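Local atomic coordinates of peptidoglycan D,D-transpeptidase FtsI (Burkholderia pseudomallei, PDB entry 6HZI), a protein that probably cross-links peptidoglycan peptides as a penicillin-binding D,D-transpeptidase, the activity associated with septal wall synthesis in dividing bacteria. Residues Ile17-Thr20 against Asn21-Ala25; Asn168-Arg171 against Ile172-Ala175; Val222-Pro225 against Thr226-Arg229. All coordinates share one frame; numbering follows the deposited sequence.

Interaction 1 (Ile17-Thr20 against Asn21-Ala25); sequences ITYT and NLKAA
Two consecutive turns of the amphipathic helix 12-28 meet here through side chains spaced four residues apart, Tyr19 with Lys23 and Ile17 with Asn21. The first pair runs side by side in one direction. Tyr19 leaves the helix with CG anti to its own N (chi1 174°), and Lys23 starts out the same way and stays extended to its end, which brings the ammonium level with the phenol: Lys23 NZ donates to Tyr19 OH over 3.1 Å. Lower down, Lys23 CD lies 3.7 Å from Tyr19 CZ, obliquely to the ring. A lysine suits this place, since its chain is long enough to reach the hydroxyl.

On another side of the helix, Ile17 and Asn21 also lie side by side, with Ile17 CG2 3.8 Å from Asn21 ND2. Asn21 ND2 donates to Ile17 O at 2.9 Å, with the donor tilted 26° from the carbonyl plane and a rather bent N-H...O angle of 132°. Ile17 O also takes a weak backbone bond from Asn21 N at 3.4 Å, so this oxygen is gripped twice. Asn21 ND2 is hydrogen-bonded to Asp320 of helix 310-324 as well. The backbone bond from Leu22 N to Thr18 O, 3.0 Å, is regular, and apolar Leu22 fits a buried face. Tyr19 and Lys23 thus lie along one side, Ile17 and Asn21 meet helix 310-324, and Thr18 and Leu22 face strands 33-40 and 46-52, as in a helix packed on the central antiparallel sheet of the penicillin-binding transpeptidase fold.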
loop_
_atom_site.group_PDB
_atom_site.type_symbol
_atom_site.label_atom_id
_atom_site.label_comp_id
_atom_site.label_asym_id
_atom_site.label_seq_id
_atom_site.Cartn_x
_atom_site.Cartn_y
_atom_site.Cartn_z
ATOM N N ILE A 17 10.975 -15.314 9.067
ATOM C CA ILE A 17 10.674 -14.030 9.746
ATOM C C ILE A 17 9.257 -13.577 9.396
ATOM O O ILE A 17 8.574 -13.014 10.279
ATOM C CB ILE A 17 11.654 -12.959 9.287
ATOM C CG1 ILE A 17 12.982 -13.099 10.028
ATOM C CG2 ILE A 17 11.009 -11.578 9.422
ATOM C CD1 ILE A 17 14.090 -12.231 9.423
ATOM N N THR A 18 8.852 -13.745 8.132
ATOM C CA THR A 18 7.542 -13.232 7.649
ATOM C C THR A 18 6.464 -14.149 8.255
ATOM O O THR A 18 5.444 -13.664 8.791
ATOM C CB THR A 18 7.528 -13.104 6.114
ATOM O OG1 THR A 18 8.518 -12.189 5.619
ATOM C CG2 THR A 18 6.187 -12.617 5.626
ATOM N N TYR A 19 6.675 -15.456 8.192
ATOM C CA TYR A 19 5.740 -16.456 8.761
ATOM C C TYR A 19 5.574 -16.307 10.274
ATOM O O TYR A 19 4.437 -16.367 10.673
ATOM C CB TYR A 19 6.236 -17.862 8.478
ATOM C CG TYR A 19 5.472 -18.986 9.119
ATOM C CD1 TYR A 19 4.380 -19.562 8.471
ATOM C CD2 TYR A 19 5.935 -19.591 10.274
ATOM C CE1 TYR A 19 3.742 -20.686 8.983
ATOM C CE2 TYR A 19 5.310 -20.710 10.794
ATOM C CZ TYR A 19 4.206 -21.249 10.152
ATOM O OH TYR A 19 3.581 -22.358 10.635
ATOM N N THR A 20 6.627 -16.139 11.081
ATOM C CA THR A 20 6.454 -16.076 12.567
ATOM C C THR A 20 5.646 -14.816 12.907
ATOM O O THR A 20 4.695 -14.895 13.682
ATOM C CB THR A 20 7.782 -16.104 13.330
ATOM O OG1 THR A 20 8.552 -15.054 12.757
ATOM C CG2 THR A 20 8.546 -17.400 13.165
ATOM N N ASN A 21 5.978 -13.685 12.301
ATOM C CA ASN A 21 5.347 -12.386 12.648
ATOM C C ASN A 21 3.873 -12.436 12.239
ATOM O O ASN A 21 3.013 -12.029 12.984
ATOM C CB ASN A 21 6.157 -11.257 12.011
ATOM C CG ASN A 21 7.381 -10.947 12.839
ATOM O OD1 ASN A 21 7.184 -10.671 14.004
ATOM N ND2 ASN A 21 8.603 -10.932 12.289
ATOM N N LEU A 22 3.589 -12.909 11.046
ATOM C CA LEU A 22 2.221 -12.849 10.514
ATOM C C LEU A 22 1.383 -13.793 11.365
ATOM O O LEU A 22 0.309 -13.380 11.772
ATOM C CB LEU A 22 2.196 -13.237 9.031
ATOM C CG LEU A 22 0.795 -13.240 8.438
ATOM C CD1 LEU A 22 0.194 -11.843 8.465
ATOM C CD2 LEU A 22 0.761 -13.830 7.040
ATOM N N LYS A 23 1.892 -15.001 11.630
ATOM C CA LYS A 23 1.148 -16.057 12.346
ATOM C C LYS A 23 0.862 -15.560 13.766
ATOM O O LYS A 23 -0.316 -15.672 14.217
ATOM C CB LYS A 23 1.962 -17.347 12.388
ATOM C CG LYS A 23 1.177 -18.581 12.789
ATOM C CD LYS A 23 1.971 -19.869 12.714
ATOM C CE LYS A 23 1.300 -20.961 13.527
ATOM N NZ LYS A 23 1.872 -22.305 13.278
ATOM N N ALA A 24 1.890 -15.031 14.443
ATOM C CA ALA A 24 1.779 -14.457 15.810
ATOM C C ALA A 24 0.636 -13.432 15.847
ATOM O O ALA A 24 -0.146 -13.474 16.806
ATOM C CB ALA A 24 3.076 -13.832 16.254
ATOM N N ALA A 25 0.549 -12.561 14.833
ATOM C CA ALA A 25 -0.464 -11.491 14.697
ATOM C C ALA A 25 -1.839 -12.119 14.521
ATOM O O ALA A 25 -2.815 -11.723 15.229
ATOM C CB ALA A 25 -0.146 -10.620 13.506
#

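Interaction 2 (Asn168-Arg171 against Ile172-Ala175)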
loop_
_atom_site.group_PDB
_atom_site.type_symbol
_atom_site.label_atom_id
_atom_site.label_comp_id
_atom_site.label_asym_id
_atom_site.label_seq_id
_atom_site.Cartn_x
_atom_site.Cartn_y
_atom_site.Cartn_z
ATOM N N ASN A 168 -17.522 4.826 -17.739
ATOM C CA ASN A 168 -18.703 4.589 -16.858
ATOM C C ASN A 168 -18.615 5.344 -15.529
ATOM O O ASN A 168 -19.559 5.164 -14.736
ATOM C CB ASN A 168 -18.893 3.128 -16.453
ATOM C CG ASN A 168 -19.181 2.238 -17.632
ATOM O OD1 ASN A 168 -19.402 2.729 -18.731
ATOM N ND2 ASN A 168 -19.160 0.940 -17.411
ATOM N N TRP A 169 -17.548 6.106 -15.242
ATOM C CA TRP A 169 -17.357 6.671 -13.871
ATOM C C TRP A 169 -18.269 7.892 -13.684
ATOM O O TRP A 169 -18.083 8.885 -14.408
ATOM C CB TRP A 169 -15.905 7.075 -13.560
ATOM C CG TRP A 169 -14.867 6.001 -13.436
ATOM C CD1 TRP A 169 -14.962 4.680 -13.757
ATOM C CD2 TRP A 169 -13.509 6.225 -13.038
ATOM N NE1 TRP A 169 -13.762 4.064 -13.558
ATOM C CE2 TRP A 169 -12.846 4.990 -13.136
ATOM C CE3 TRP A 169 -12.803 7.347 -12.593
ATOM C CZ2 TRP A 169 -11.511 4.844 -12.773
ATOM C CZ3 TRP A 169 -11.472 7.213 -12.287
ATOM C CH2 TRP A 169 -10.845 5.972 -12.345
ATOM N N ARG A 170 -19.174 7.838 -12.706
ATOM C CA ARG A 170 -19.824 9.046 -12.138
ATOM C C ARG A 170 -18.752 9.794 -11.330
ATOM O O ARG A 170 -17.828 9.145 -10.799
ATOM C CB ARG A 170 -21.028 8.658 -11.267
ATOM C CG ARG A 170 -22.159 7.930 -11.992
ATOM C CD ARG A 170 -23.057 7.208 -10.999
ATOM N NE ARG A 170 -23.778 8.189 -10.204
ATOM C CZ ARG A 170 -24.411 7.957 -9.054
ATOM N NH1 ARG A 170 -24.411 6.753 -8.505
ATOM N NH2 ARG A 170 -25.049 8.947 -8.449
ATOM N N ARG A 171 -18.870 11.106 -11.190
ATOM C CA ARG A 171 -17.860 11.937 -10.474
ATOM C C ARG A 171 -17.658 11.446 -9.026
ATOM O O ARG A 171 -16.513 11.526 -8.556
ATOM C CB ARG A 171 -18.256 13.411 -10.527
ATOM C CG ARG A 171 -17.135 14.360 -10.136
ATOM C CD ARG A 171 -17.439 15.794 -10.532
ATOM N NE ARG A 171 -18.730 16.267 -10.010
ATOM C CZ ARG A 171 -18.947 17.490 -9.525
ATOM N NH1 ARG A 171 -17.959 18.364 -9.468
ATOM N NH2 ARG A 171 -20.133 17.831 -9.052
ATOM N N ILE A 172 -18.705 10.955 -8.357
ATOM C CA ILE A 172 -18.674 10.389 -6.976
ATOM C C ILE A 172 -17.881 9.050 -6.920
ATOM O O ILE A 172 -17.402 8.654 -5.823
ATOM C CB ILE A 172 -20.118 10.219 -6.480
ATOM C CG1 ILE A 172 -20.208 9.797 -5.017
ATOM C CG2 ILE A 172 -20.875 9.217 -7.326
ATOM C CD1 ILE A 172 -19.413 10.670 -4.048
ATOM N N GLU A 173 -17.782 8.308 -8.023
ATOM C CA GLU A 173 -16.987 7.058 -8.063
ATOM C C GLU A 173 -15.499 7.416 -8.191
ATOM O O GLU A 173 -14.696 6.797 -7.501
ATOM C CB GLU A 173 -17.510 6.165 -9.186
ATOM C CG GLU A 173 -18.829 5.516 -8.805
ATOM C CD GLU A 173 -19.791 5.241 -9.945
ATOM O OE1 GLU A 173 -19.560 5.736 -11.077
ATOM O OE2 GLU A 173 -20.763 4.527 -9.692
ATOM N N GLN A 174 -15.149 8.364 -9.059
ATOM C CA GLN A 174 -13.806 8.978 -9.058
ATOM C C GLN A 174 -13.456 9.378 -7.614
ATOM O O GLN A 174 -12.347 9.151 -7.170
ATOM C CB GLN A 174 -13.754 10.186 -9.994
ATOM C CG GLN A 174 -12.338 10.728 -10.151
ATOM C CD GLN A 174 -12.226 11.696 -11.295
ATOM O OE1 GLN A 174 -13.061 11.680 -12.173
ATOM N NE2 GLN A 174 -11.200 12.539 -11.308
ATOM N N ALA A 175 -14.394 9.939 -6.871
ATOM C CA ALA A 175 -14.097 10.392 -5.503
ATOM C C ALA A 175 -13.765 9.156 -4.682
ATOM O O ALA A 175 -12.677 9.126 -4.107
ATOM C CB ALA A 175 -15.262 11.147 -4.905
#
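Glu173 reaches back over the first turn of its helix to Arg170. Glu173 CB lies 3.4 Å from Arg170 O, and CG then turns beside the backbone N (chi1 -75°), with a bend at chi2 that brings the carboxylate round to the start of the helix. Glu173 CD sits 3.9 Å from Arg170 CB. Glu173 OE1 accepts from Arg170 N at 2.7 Å, met nearly along its C-O axis, and also brushes Arg170 CB. Here the side chain of the third helical residue binds the N-cap backbone NH, one half of a capping box; Glu is the right length for that return, and its negative charge should suit a helix N-terminus. Glu173 OE2 lies 3.8 Å from Arg170 CD, and 4.4 Å from Arg170 NH1, beyond a salt bridge, the two flat groups being turned 83° apart.

Arg170 O in turn accepts from Glu173 N, which stands above its carbonyl plane, and from Gln174 N. Over one face of the Arg170 guanidinium lies the gamma methyl of beta-branched Ile172, CG2. Trp169, buried against helix 135-144, sets CE3 4.0 Å from Gln174 CB, and Gln174 NE2 is hydrogen-bonded to Met133 O.

Interaction 3 (Val222-Pro225 against Thr226-Arg229); sequences VFSP and TTAR
Ser224 and Thr227 face each other across the opening turn of helix 225-238, and the hydroxyl of the first is turned in over the helix end. Ser224 OG accepts from Thr227 N at 3.0 Å with a fairly straight N-H...O angle of 160°, making Ser224 the N-cap; its short side chain can take up an N-H of the first turn, where the helix's own i-4 pattern has not yet begun. Thr227 has OG1 beside its own backbone N (chi1 -66°), which leaves Thr227 OG1 3.2 Å from Ser224 OG, while its methyl is directed to the other side, where Thr227 CG2 rests 3.9 Å from Phe223 CB. A beta-branched residue thus serves both sides, polar toward the cap and apolar toward the aromatic residue. Thr227 OG1 is hydrogen-bonded to Asp79, which also receives Ser224 N.

Pro225 and Arg229 form the second pairing. Proline suits the first helical position because it needs no N-H there. Arg229 bends at chi3 and curls back toward the start of the helix, laying the flat face of its guanidinium over Pro225 O, which sits 3.8 Å above the plane, over its centre. Arg229 NH2 comes to 3.2 Å from Pro225 CB. Pro225 O accepts the regular helical bond from Arg229 N, 3.0 Å, and a weak one from Ala228 N.

Phe223 and Thr227 lie against helix 70-79, at its Asp79 end, while Pro225 and Arg229 touch Asp200 in the loop that follows helix 187-198, and the backbone of Val222 and Phe223 is hydrogen-bonded to Gly201 of that same loop.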
loop_
_atom_site.group_PDB
_atom_site.type_symbol
_atom_site.label_atom_id
_atom_site.label_comp_id
_atom_site.label_asym_id
_atom_site.label_seq_id
_atom_site.Cartn_x
_atom_site.Cartn_y
_atom_site.Cartn_z
ATOM N N VAL A 222 6.043 4.676 -14.623
ATOM C CA VAL A 222 4.649 5.077 -14.302
ATOM C C VAL A 222 4.643 6.549 -13.839
ATOM O O VAL A 222 3.694 7.293 -14.198
ATOM C CB VAL A 222 4.002 4.146 -13.270
ATOM C CG1 VAL A 222 2.631 4.680 -12.907
ATOM C CG2 VAL A 222 3.859 2.728 -13.796
ATOM N N PHE A 223 5.633 6.974 -13.053
ATOM C CA PHE A 223 5.701 8.351 -12.521
ATOM C C PHE A 223 7.110 8.898 -12.717
ATOM O O PHE A 223 8.024 8.104 -12.803
ATOM C CB PHE A 223 5.373 8.392 -11.017
ATOM C CG PHE A 223 4.059 7.770 -10.637
ATOM C CD1 PHE A 223 2.875 8.284 -11.126
ATOM C CD2 PHE A 223 4.026 6.686 -9.773
ATOM C CE1 PHE A 223 1.663 7.685 -10.800
ATOM C CE2 PHE A 223 2.823 6.076 -9.461
ATOM C CZ PHE A 223 1.636 6.593 -9.954
ATOM N N SER A 224 7.290 10.206 -12.673
ATOM C CA SER A 224 8.639 10.811 -12.712
ATOM C C SER A 224 9.374 10.365 -11.456
ATOM O O SER A 224 8.756 9.939 -10.501
ATOM C CB SER A 224 8.580 12.325 -12.826
ATOM O OG SER A 224 8.681 12.960 -11.540
ATOM N N PRO A 225 10.717 10.389 -11.429
ATOM C CA PRO A 225 11.450 10.108 -10.197
ATOM C C PRO A 225 11.164 11.124 -9.095
ATOM O O PRO A 225 11.200 10.707 -7.948
ATOM C CB PRO A 225 12.951 10.154 -10.613
ATOM C CG PRO A 225 12.937 9.931 -12.117
ATOM C CD PRO A 225 11.618 10.537 -12.593
ATOM N N THR A 226 10.982 12.405 -9.443
ATOM C CA THR A 226 10.743 13.491 -8.449
ATOM C C THR A 226 9.378 13.225 -7.805
ATOM O O THR A 226 9.308 13.372 -6.572
ATOM C CB THR A 226 10.827 14.916 -9.019
ATOM O OG1 THR A 226 12.039 14.899 -9.747
ATOM C CG2 THR A 226 10.879 16.023 -7.970
ATOM N N THR A 227 8.410 12.720 -8.581
ATOM C CA THR A 227 7.076 12.350 -8.065
ATOM C C THR A 227 7.297 11.306 -6.960
ATOM O O THR A 227 6.707 11.435 -5.887
ATOM C CB THR A 227 6.109 11.935 -9.182
ATOM O OG1 THR A 227 5.845 13.053 -10.012
ATOM C CG2 THR A 227 4.760 11.490 -8.658
ATOM N N ALA A 228 8.224 10.388 -7.155
ATOM C CA ALA A 228 8.333 9.181 -6.320
ATOM C C ALA A 228 9.060 9.566 -5.049
ATOM O O ALA A 228 8.652 9.151 -3.970
ATOM C CB ALA A 228 9.018 8.066 -7.077
ATOM N N ARG A 229 10.104 10.361 -5.164
ATOM C CA ARG A 229 10.848 10.803 -3.953
ATOM C C ARG A 229 9.877 11.573 -3.048
ATOM O O ARG A 229 9.949 11.478 -1.809
ATOM C CB ARG A 229 12.030 11.691 -4.364
ATOM C CG ARG A 229 13.151 10.923 -5.053
ATOM C CD ARG A 229 14.356 11.766 -5.407
ATOM N NE ARG A 229 14.901 11.176 -6.618
ATOM C CZ ARG A 229 14.928 11.762 -7.812
ATOM N NH1 ARG A 229 14.505 13.004 -7.965
ATOM N NH2 ARG A 229 15.411 11.110 -8.854
#

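How the interactions relate
The three contacts follow in series along one transpeptidase chain. Interaction 1, on the helix beside the central sheet, lies on the opposite side of the chain's centre from the other two: its centre is about 38 Å from that of interaction 2 and about 32 Å from that of interaction 3. Interactions 2 and 3 have centres about 26 Å apart and nearest atoms about 13 Å apart. In interaction 3 the N-cap side chain takes the N-H of the third helical residue; in interaction 2 the third residue's side chain takes the N-H of the N-cap: complementary halves of a capping box. Helix 70-79, against which interaction 3 packs, begins with Lys70 of a probable SxxK motif with Ser67, linking that contact indirectly to the likely active site.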